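Local coordinates for protein inositol-1,4,5-trisphosphate 5-phosphatase 1 (Schizosaccharomyces pombe, PDB 1I9Z) that removes the 5-position phosphate from soluble and lipid inositol phosphates, including phosphatidylinositol 4,5-bisphosphate, through the catalytic domain that makes up this chain, at residues C87-L92 / Y102-S107; I151-E156 / L160-S165; T183-L188 / V202-D207. All coordinates share one frame; numbering follows the deposited sequence.

In the fold
The three contacts sit at different depths of the catalytic domain, which has the two-sheet core of the DNase I-like fold. Interaction 1 lies furthest out. It sets helix 78-94 against strand 102-110, an outer strand of the six-stranded sheet, and mixes a weak polar bond with apolar packing. Interactions 2 and 3 are buried. Interaction 2 is a hairpin within the five-stranded sheet and rests on backbone hydrogen bonds. Interaction 3 docks helix 174-187 on the same sheet by apolar contact alone. Backbone bonds of Ile-163 to Val-203 and Phe-205 join these two. Interaction 1 meets interaction 2 only by packing, as Ile-151 CD1 touches Arg-106 and Ser-107.

Interaction 1: C87-L92 / Y102-S107; sequences CVKRLL and YVQLRS
Lys-89 NZ reaches Gln-104 OE1 at 3.2 Å, a weak hydrogen bond and the one polar link between helix residues 87-92 and strand residues 102-107. The lysine leaves the helix with CG anti to the backbone N (chi1 -172°). Bends at chi3 and chi4 then bring the ammonium group up to Gln-104. Gln-104 holds an extended chain beyond CG and meets the lysine at about a right angle. Lys-89 NZ also passes 3.9 Å from Gln-104 CB, so the bond comes with contact along the glutamine stem. The other end of the amide, NE2, makes a weak hydrogen bond to Glu-85, one helical turn before Lys-89. Together the two weak bonds probably help set which way the amide is turned.

The apolar half of the contact is Leu-92 against Tyr-102. Leu-92 CB lies 3.9 Å from Tyr-102 CD1, and the branch atom Leu-92 CD1 is 4.1 Å from Tyr-102 CG. The two side chains cross at about a right angle. Leu-92 O approaches the ring obliquely, 3.8 Å from Tyr-102 CD1. The phenol oxygen of Tyr-102 is hydrogen-bonded to Ala-55 O. Its backbone N is held by Asn-93 OD1, just beyond the helix segment. Phe-118 of strand 113-120 packs beside both Lys-89 and Gln-104. The arrangement is that of a helix laid on an outer strand of an alpha/beta sandwich, with a buried apolar pair and, beside it, a partly exposed polar pair.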
loop_
_atom_site.group_PDB
_atom_site.type_symbol
_atom_site.label_atom_id
_atom_site.label_comp_id
_atom_site.label_asym_id
_atom_site.label_seq_id
_atom_site.Cartn_x
_atom_site.Cartn_y
_atom_site.Cartn_z
ATOM N N CYS A 87 4.203 -10.831 16.821
ATOM C CA CYS A 87 2.779 -11.220 16.861
ATOM C C CYS A 87 2.217 -11.556 15.483
ATOM O O CYS A 87 1.492 -12.540 15.308
ATOM C CB CYS A 87 1.894 -10.151 17.514
ATOM S SG CYS A 87 2.113 -9.963 19.287
ATOM N N VAL A 88 2.515 -10.720 14.480
ATOM C CA VAL A 88 2.013 -11.006 13.151
ATOM C C VAL A 88 2.593 -12.304 12.598
ATOM O O VAL A 88 1.864 -13.164 12.030
ATOM C CB VAL A 88 2.348 -9.807 12.198
ATOM C CG1 VAL A 88 1.938 -10.143 10.778
ATOM C CG2 VAL A 88 1.650 -8.557 12.703
ATOM N N LYS A 89 3.901 -12.489 12.770
ATOM C CA LYS A 89 4.536 -13.694 12.276
ATOM C C LYS A 89 3.905 -14.935 12.936
ATOM O O LYS A 89 3.656 -15.931 12.270
ATOM C CB LYS A 89 6.043 -13.645 12.598
ATOM C CG LYS A 89 6.934 -14.756 11.975
ATOM C CD LYS A 89 8.458 -14.624 12.440
ATOM C CE LYS A 89 9.225 -13.355 11.811
ATOM N NZ LYS A 89 8.901 -11.899 12.279
ATOM N N ARG A 90 3.661 -14.872 14.240
ATOM C CA ARG A 90 3.082 -16.073 14.936
ATOM C C ARG A 90 1.696 -16.362 14.359
ATOM O O ARG A 90 1.296 -17.501 14.110
ATOM C CB ARG A 90 2.934 -15.829 16.430
ATOM C CG ARG A 90 3.787 -16.756 17.280
ATOM C CD ARG A 90 3.726 -16.400 18.774
ATOM N NE ARG A 90 4.299 -15.072 19.002
ATOM C CZ ARG A 90 3.964 -14.263 20.010
ATOM N NH1 ARG A 90 3.048 -14.650 20.896
ATOM N NH2 ARG A 90 4.527 -13.070 20.131
ATOM N N LEU A 91 0.955 -15.307 14.150
ATOM C CA LEU A 91 -0.384 -15.461 13.622
ATOM C C LEU A 91 -0.397 -16.018 12.193
ATOM O O LEU A 91 -1.158 -16.972 11.877
ATOM C CB LEU A 91 -1.055 -14.082 13.775
ATOM C CG LEU A 91 -2.544 -13.831 13.712
ATOM C CD1 LEU A 91 -3.375 -14.658 14.745
ATOM C CD2 LEU A 91 -2.676 -12.332 13.995
ATOM N N LEU A 92 0.461 -15.500 11.309
ATOM C CA LEU A 92 0.523 -16.019 9.943
ATOM C C LEU A 92 0.987 -17.507 9.892
ATOM O O LEU A 92 0.492 -18.308 9.088
ATOM C CB LEU A 92 1.507 -15.191 9.107
ATOM C CG LEU A 92 1.075 -13.769 8.822
ATOM C CD1 LEU A 92 2.143 -13.058 7.971
ATOM C CD2 LEU A 92 -0.278 -13.832 8.083
ATOM N N TYR A 102 5.484 -18.340 6.666
ATOM C CA TYR A 102 5.782 -17.023 6.196
ATOM C C TYR A 102 7.051 -16.543 6.865
ATOM O O TYR A 102 7.330 -16.931 8.002
ATOM C CB TYR A 102 4.642 -16.092 6.609
ATOM C CG TYR A 102 3.396 -16.283 5.780
ATOM C CD1 TYR A 102 2.504 -17.314 6.053
ATOM C CD2 TYR A 102 3.157 -15.470 4.647
ATOM C CE1 TYR A 102 1.396 -17.555 5.206
ATOM C CE2 TYR A 102 2.078 -15.718 3.797
ATOM C CZ TYR A 102 1.206 -16.756 4.077
ATOM O OH TYR A 102 0.187 -17.072 3.196
ATOM N N VAL A 103 7.778 -15.678 6.165
ATOM C CA VAL A 103 8.960 -15.087 6.712
ATOM C C VAL A 103 8.809 -13.564 6.555
ATOM O O VAL A 103 8.111 -13.089 5.635
ATOM C CB VAL A 103 10.230 -15.499 5.957
ATOM C CG1 VAL A 103 10.492 -17.012 6.165
ATOM C CG2 VAL A 103 10.102 -15.156 4.504
ATOM N N GLN A 104 9.473 -12.825 7.449
ATOM C CA GLN A 104 9.462 -11.355 7.336
ATOM C C GLN A 104 10.592 -10.999 6.389
ATOM O O GLN A 104 11.785 -11.300 6.617
ATOM C CB GLN A 104 9.688 -10.705 8.704
ATOM C CG GLN A 104 10.001 -9.180 8.650
ATOM C CD GLN A 104 10.148 -8.644 10.044
ATOM O OE1 GLN A 104 9.370 -9.023 10.928
ATOM N NE2 GLN A 104 11.162 -7.781 10.275
ATOM N N LEU A 105 10.230 -10.352 5.314
ATOM C CA LEU A 105 11.200 -9.925 4.339
ATOM C C LEU A 105 11.991 -8.757 4.914
ATOM O O LEU A 105 13.262 -8.712 4.885
ATOM C CB LEU A 105 10.459 -9.482 3.074
ATOM C CG LEU A 105 11.232 -9.172 1.827
ATOM C CD1 LEU A 105 11.863 -10.501 1.316
ATOM C CD2 LEU A 105 10.265 -8.555 0.749
ATOM N N ARG A 106 11.258 -7.761 5.403
ATOM C CA ARG A 106 11.896 -6.550 5.921
ATOM C C ARG A 106 10.874 -5.669 6.649
ATOM O O ARG A 106 9.665 -5.802 6.388
ATOM C CB ARG A 106 12.476 -5.682 4.762
ATOM C CG ARG A 106 13.433 -4.610 5.437
ATOM C CD ARG A 106 13.824 -3.135 4.981
ATOM N NE ARG A 106 14.781 -3.241 3.949
ATOM C CZ ARG A 106 15.763 -2.465 3.465
ATOM N NH1 ARG A 106 16.244 -1.233 3.815
ATOM N NH2 ARG A 106 16.321 -3.078 2.440
ATOM N N SER A 107 11.349 -4.806 7.539
ATOM C CA SER A 107 10.503 -3.850 8.227
ATOM C C SER A 107 11.275 -2.550 8.302
ATOM O O SER A 107 12.511 -2.502 8.212
ATOM C CB SER A 107 10.042 -4.268 9.649
ATOM O OG SER A 107 11.116 -4.158 10.563
#

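Interaction 2: I151-E156 / L160-S165; sequences IRFDYE and LCFITS
The Phe-153 ring has Leu-160 CB over one face, while Phe-162 CE1 approaches it obliquely. The Phe-162 ring is met at its edge, near its plane, by Phe-153 CE2 and by Ile-151 O. The two ring planes differ by 21° but are slid apart, with centroids 6.0 Å distant. They barely overlap and touch at their rims, Phe-153 CE2 to Phe-162 CE1 at 3.7 Å. Phe-153 has CG between the backbone N and the carbonyl carbon (chi1 59°), which carries its ring across to the neighbouring strand. Leu-160 CD1 touches both Phe-153 CE1, at 3.9 Å, and Tyr-155 CB, at 3.7 Å.

Backbone bonds fix the register. Ile-151 with Phe-162 and Phe-153 with Leu-160 are antiparallel hydrogen-bonded pairs. The straightest bond runs from Leu-160 N to Phe-153 O, 2.8 Å long with an angle of 178° at the hydrogen. Arg-152 and Cys-161 form the non-hydrogen-bonded pair between them, on the other face of the sheet.

Arg-152 bends at chi2 and chi3, runs along its own strand and grips Asp-154, two residues on, end-on with NH1 and NH2. Arg-152 NH1 bonds Asp-154 OD1 at 2.9 Å, and Arg-152 NH2 bonds Asp-154 OD2 at 3.0 Å, the latter at the guanidinium edge and in its plane. Both carboxylate oxygens are met from above the carboxylate plane. NE of Arg-152 also bonds His-199, and NH2 bonds Asn-129 O. A leucine at Arg-152 would probably leave the Asp-154 carboxylate without its charge partner and the Asn-129 carbonyl without this N-H donor.

This is a beta hairpin of the five-stranded sheet. Its aromatic face turns to the second sheet in the core of the DNase I-like sandwich.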
loop_
_atom_site.group_PDB
_atom_site.type_symbol
_atom_site.label_atom_id
_atom_site.label_comp_id
_atom_site.label_asym_id
_atom_site.label_seq_id
_atom_site.Cartn_x
_atom_site.Cartn_y
_atom_site.Cartn_z
ATOM N N ILE A 151 8.986 0.346 1.496
ATOM C CA ILE A 151 9.796 -0.797 1.085
ATOM C C ILE A 151 9.356 -1.183 -0.352
ATOM O O ILE A 151 8.157 -1.266 -0.642
ATOM C CB ILE A 151 9.572 -1.978 2.047
ATOM C CG1 ILE A 151 10.136 -1.575 3.448
ATOM C CG2 ILE A 151 10.297 -3.214 1.478
ATOM C CD1 ILE A 151 9.578 -2.520 4.637
ATOM N N ARG A 152 10.331 -1.417 -1.230
ATOM C CA ARG A 152 10.063 -1.808 -2.602
ATOM C C ARG A 152 10.878 -3.073 -2.894
ATOM O O ARG A 152 11.808 -3.447 -2.147
ATOM C CB ARG A 152 10.432 -0.670 -3.568
ATOM C CG ARG A 152 11.999 -0.290 -3.660
ATOM C CD ARG A 152 12.843 -1.269 -4.522
ATOM N NE ARG A 152 12.325 -1.328 -5.898
ATOM C CZ ARG A 152 12.548 -2.307 -6.784
ATOM N NH1 ARG A 152 11.960 -2.232 -7.987
ATOM N NH2 ARG A 152 13.371 -3.333 -6.502
ATOM N N PHE A 153 10.484 -3.771 -3.954
ATOM C CA PHE A 153 11.190 -4.983 -4.322
ATOM C C PHE A 153 10.712 -5.423 -5.714
ATOM O O PHE A 153 9.661 -4.957 -6.230
ATOM C CB PHE A 153 10.963 -6.113 -3.270
ATOM C CG PHE A 153 9.516 -6.519 -3.051
ATOM C CD1 PHE A 153 8.926 -7.485 -3.850
ATOM C CD2 PHE A 153 8.742 -5.915 -2.047
ATOM C CE1 PHE A 153 7.579 -7.861 -3.671
ATOM C CE2 PHE A 153 7.396 -6.268 -1.839
ATOM C CZ PHE A 153 6.801 -7.240 -2.641
ATOM N N ASP A 154 11.475 -6.316 -6.327
ATOM C CA ASP A 154 11.024 -6.829 -7.617
ATOM C C ASP A 154 10.552 -8.229 -7.309
ATOM O O ASP A 154 11.155 -8.918 -6.464
ATOM C CB ASP A 154 12.184 -6.863 -8.617
ATOM C CG ASP A 154 12.627 -5.522 -8.970
ATOM O OD1 ASP A 154 11.764 -4.751 -9.416
ATOM O OD2 ASP A 154 13.808 -5.180 -8.802
ATOM N N TYR A 155 9.443 -8.621 -7.937
ATOM C CA TYR A 155 8.910 -9.981 -7.836
ATOM C C TYR A 155 9.090 -10.446 -9.305
ATOM O O TYR A 155 8.371 -10.029 -10.237
ATOM C CB TYR A 155 7.468 -10.012 -7.357
ATOM C CG TYR A 155 7.010 -11.419 -7.045
ATOM C CD1 TYR A 155 6.685 -11.789 -5.737
ATOM C CD2 TYR A 155 6.893 -12.387 -8.055
ATOM C CE1 TYR A 155 6.257 -13.050 -5.432
ATOM C CE2 TYR A 155 6.457 -13.695 -7.757
ATOM C CZ TYR A 155 6.149 -14.009 -6.445
ATOM O OH TYR A 155 5.752 -15.264 -6.096
ATOM N N GLU A 156 10.084 -11.320 -9.478
ATOM C CA GLU A 156 10.518 -11.706 -10.820
ATOM C C GLU A 156 10.855 -10.371 -11.503
ATOM O O GLU A 156 11.607 -9.581 -10.932
ATOM C CB GLU A 156 9.439 -12.504 -11.559
ATOM C CG GLU A 156 9.169 -13.882 -10.963
ATOM C CD GLU A 156 10.371 -14.872 -10.918
ATOM O OE1 GLU A 156 11.437 -14.655 -11.513
ATOM O OE2 GLU A 156 10.223 -15.896 -10.239
ATOM N N LEU A 160 7.445 -3.622 -7.320
ATOM C CA LEU A 160 6.382 -3.186 -6.428
ATOM C C LEU A 160 6.902 -2.243 -5.352
ATOM O O LEU A 160 8.001 -2.433 -4.849
ATOM C CB LEU A 160 5.717 -4.406 -5.765
ATOM C CG LEU A 160 5.057 -5.415 -6.730
ATOM C CD1 LEU A 160 6.087 -6.550 -7.041
ATOM C CD2 LEU A 160 3.781 -5.954 -6.053
ATOM N N CYS A 161 6.122 -1.214 -5.010
ATOM C CA CYS A 161 6.556 -0.329 -3.972
ATOM C C CYS A 161 5.420 -0.106 -3.011
ATOM O O CYS A 161 4.301 0.233 -3.437
ATOM C CB CYS A 161 7.050 1.001 -4.543
ATOM S SG CYS A 161 7.550 2.234 -3.298
ATOM N N PHE A 162 5.695 -0.315 -1.712
ATOM C CA PHE A 162 4.720 -0.115 -0.669
ATOM C C PHE A 162 5.113 1.018 0.280
ATOM O O PHE A 162 6.284 1.098 0.778
ATOM C CB PHE A 162 4.521 -1.425 0.130
ATOM C CG PHE A 162 3.966 -2.487 -0.691
ATOM C CD1 PHE A 162 4.813 -3.368 -1.380
ATOM C CD2 PHE A 162 2.554 -2.586 -0.850
ATOM C CE1 PHE A 162 4.285 -4.365 -2.211
ATOM C CE2 PHE A 162 2.020 -3.565 -1.672
ATOM C CZ PHE A 162 2.873 -4.448 -2.345
ATOM N N ILE A 163 4.139 1.894 0.546
ATOM C CA ILE A 163 4.372 3.013 1.415
ATOM C C ILE A 163 3.282 3.159 2.444
ATOM O O ILE A 163 2.100 3.153 2.083
ATOM C CB ILE A 163 4.390 4.349 0.641
ATOM C CG1 ILE A 163 5.292 4.220 -0.586
ATOM C CG2 ILE A 163 4.825 5.500 1.547
ATOM C CD1 ILE A 163 4.645 4.659 -1.824
ATOM N N THR A 164 3.656 3.214 3.737
ATOM C CA THR A 164 2.641 3.551 4.735
ATOM C C THR A 164 3.006 4.935 5.319
ATOM O O THR A 164 4.174 5.321 5.354
ATOM C CB THR A 164 2.502 2.481 5.879
ATOM O OG1 THR A 164 1.321 2.782 6.615
ATOM C CG2 THR A 164 3.732 2.554 6.852
ATOM N N SER A 165 2.021 5.733 5.751
ATOM C CA SER A 165 2.271 7.065 6.284
ATOM C C SER A 165 1.321 7.446 7.384
ATOM O O SER A 165 0.251 6.792 7.590
ATOM C CB SER A 165 2.026 8.147 5.181
ATOM O OG SER A 165 2.904 7.831 4.145
#

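Interaction 3: T183-L188 / V202-D207; sequences TIASGL and VVWFGD
Ile-184 and Trp-204 approach each other obliquely, the methyl branch of the isoleucine meeting the far end of the indole. Ile-184 CG2 lies 3.4 Å from Trp-204 CZ2 and 3.7 Å from Trp-204 CH2. The first distance is tight for two carbons. Ile-184 CB follows behind, 3.8 Å from Trp-204 CZ2. Ala-185 sits next along the helix and adds its small side chain, with CB 4.0 Å from Trp-204 CH2. Its backbone N lies at 3.9 Å from the same Trp-204 CH2 and obliquely to the ring. The six-membered end of the indole therefore abuts two successive residues of helix 174-187.

Trp-204 leaves its strand toward the helix, and with CG anti to the backbone N (chi1 -173°) the indole continues outward to meet it. NE1, on the five-membered ring, hydrogen-bonds Ser-165 OG on the neighbouring parallel strand. This bond helps fix the rotation of the indole. Further rings gather round it: Phe-247 packs edge-to-face with Trp-204, and the Phe-208 plane stands at about 90° to it.

The three elements form a beta-alpha-beta unit: strand 158-166, helix 174-187 and strand 201-205. Trp-204 ties all three together, through Ser-165 on one strand and through Ile-184 and Ala-185 on the helix. No hydrogen bond crosses between residues 183-188 and 202-207. The contact is apolar and buried, so it probably rests on shape fit and apolar burial, while the one polar atom of the indole is satisfied by the serine.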
loop_
_atom_site.group_PDB
_atom_site.type_symbol
_atom_site.label_atom_id
_atom_site.label_comp_id
_atom_site.label_asym_id
_atom_site.label_seq_id
_atom_site.Cartn_x
_atom_site.Cartn_y
_atom_site.Cartn_z
ATOM N N THR A 183 5.770 16.378 -0.102
ATOM C CA THR A 183 7.053 16.251 0.609
ATOM C C THR A 183 7.534 14.822 0.555
ATOM O O THR A 183 8.716 14.530 0.283
ATOM C CB THR A 183 6.891 16.723 2.077
ATOM O OG1 THR A 183 6.581 18.127 2.098
ATOM C CG2 THR A 183 8.218 16.524 2.917
ATOM N N ILE A 184 6.614 13.893 0.795
ATOM C CA ILE A 184 6.969 12.490 0.763
ATOM C C ILE A 184 7.170 11.966 -0.634
ATOM O O ILE A 184 8.089 11.173 -0.897
ATOM C CB ILE A 184 5.868 11.637 1.497
ATOM C CG1 ILE A 184 5.825 12.015 2.963
ATOM C CG2 ILE A 184 6.110 10.128 1.206
ATOM C CD1 ILE A 184 4.499 11.538 3.723
ATOM N N ALA A 185 6.305 12.343 -1.569
ATOM C CA ALA A 185 6.439 11.828 -2.948
ATOM C C ALA A 185 7.780 12.319 -3.563
ATOM O O ALA A 185 8.440 11.602 -4.320
ATOM C CB ALA A 185 5.265 12.310 -3.776
ATOM N N SER A 186 8.180 13.545 -3.242
ATOM C CA SER A 186 9.475 14.039 -3.760
ATOM C C SER A 186 10.637 13.568 -2.886
ATOM O O SER A 186 11.758 13.368 -3.361
ATOM C CB SER A 186 9.537 15.571 -3.751
ATOM O OG SER A 186 8.394 16.131 -4.395
ATOM N N GLY A 187 10.389 13.382 -1.599
ATOM C CA GLY A 187 11.502 13.045 -0.712
ATOM C C GLY A 187 11.911 11.607 -0.498
ATOM O O GLY A 187 13.048 11.336 -0.086
ATOM N N LEU A 188 11.002 10.674 -0.727
ATOM C CA LEU A 188 11.328 9.274 -0.511
ATOM C C LEU A 188 12.256 8.813 -1.643
ATOM O O LEU A 188 11.917 8.932 -2.834
ATOM C CB LEU A 188 10.033 8.478 -0.513
ATOM C CG LEU A 188 9.411 7.519 0.498
ATOM C CD1 LEU A 188 9.872 7.701 1.973
ATOM C CD2 LEU A 188 7.902 7.632 0.298
ATOM N N VAL A 202 2.240 0.482 -7.102
ATOM C CA VAL A 202 2.587 1.223 -5.896
ATOM C C VAL A 202 1.326 1.221 -5.005
ATOM O O VAL A 202 0.219 1.522 -5.514
ATOM C CB VAL A 202 2.910 2.712 -6.207
ATOM C CG1 VAL A 202 3.237 3.435 -4.884
ATOM C CG2 VAL A 202 4.075 2.846 -7.211
ATOM N N VAL A 203 1.453 0.923 -3.711
ATOM C CA VAL A 203 0.270 0.972 -2.817
ATOM C C VAL A 203 0.731 1.891 -1.728
ATOM O O VAL A 203 1.814 1.675 -1.132
ATOM C CB VAL A 203 -0.134 -0.404 -2.202
ATOM C CG1 VAL A 203 -1.303 -0.207 -1.213
ATOM C CG2 VAL A 203 -0.580 -1.350 -3.314
ATOM N N TRP A 204 -0.024 2.985 -1.519
ATOM C CA TRP A 204 0.374 3.984 -0.508
ATOM C C TRP A 204 -0.833 4.073 0.419
ATOM O O TRP A 204 -1.952 4.322 -0.035
ATOM C CB TRP A 204 0.640 5.314 -1.174
ATOM C CG TRP A 204 1.210 6.391 -0.343
ATOM C CD1 TRP A 204 1.151 6.539 1.019
ATOM C CD2 TRP A 204 1.911 7.536 -0.841
ATOM N NE1 TRP A 204 1.782 7.690 1.384
ATOM C CE2 TRP A 204 2.244 8.321 0.256
ATOM C CE3 TRP A 204 2.267 7.967 -2.126
ATOM C CZ2 TRP A 204 2.945 9.554 0.128
ATOM C CZ3 TRP A 204 2.976 9.200 -2.244
ATOM C CH2 TRP A 204 3.297 9.959 -1.136
ATOM N N PHE A 205 -0.613 3.922 1.722
ATOM C CA PHE A 205 -1.726 3.840 2.623
ATOM C C PHE A 205 -1.377 4.247 4.046
ATOM O O PHE A 205 -0.209 4.439 4.363
ATOM C CB PHE A 205 -2.218 2.349 2.657
ATOM C CG PHE A 205 -1.196 1.364 3.319
ATOM C CD1 PHE A 205 -1.326 1.026 4.671
ATOM C CD2 PHE A 205 -0.144 0.813 2.596
ATOM C CE1 PHE A 205 -0.421 0.142 5.282
ATOM C CE2 PHE A 205 0.779 -0.073 3.172
ATOM C CZ PHE A 205 0.635 -0.424 4.542
ATOM N N GLY A 206 -2.402 4.334 4.883
ATOM C CA GLY A 206 -2.185 4.635 6.303
ATOM C C GLY A 206 -3.169 5.639 6.839
ATOM O O GLY A 206 -4.274 5.740 6.338
ATOM N N ASP A 207 -2.768 6.378 7.871
ATOM C CA ASP A 207 -3.639 7.364 8.513
ATOM C C ASP A 207 -3.255 8.673 7.830
ATOM O O ASP A 207 -2.376 9.427 8.288
ATOM C CB ASP A 207 -3.338 7.445 10.016
ATOM C CG ASP A 207 -4.255 8.439 10.735
ATOM O OD1 ASP A 207 -4.950 9.229 10.025
ATOM O OD2 ASP A 207 -4.260 8.440 11.995
#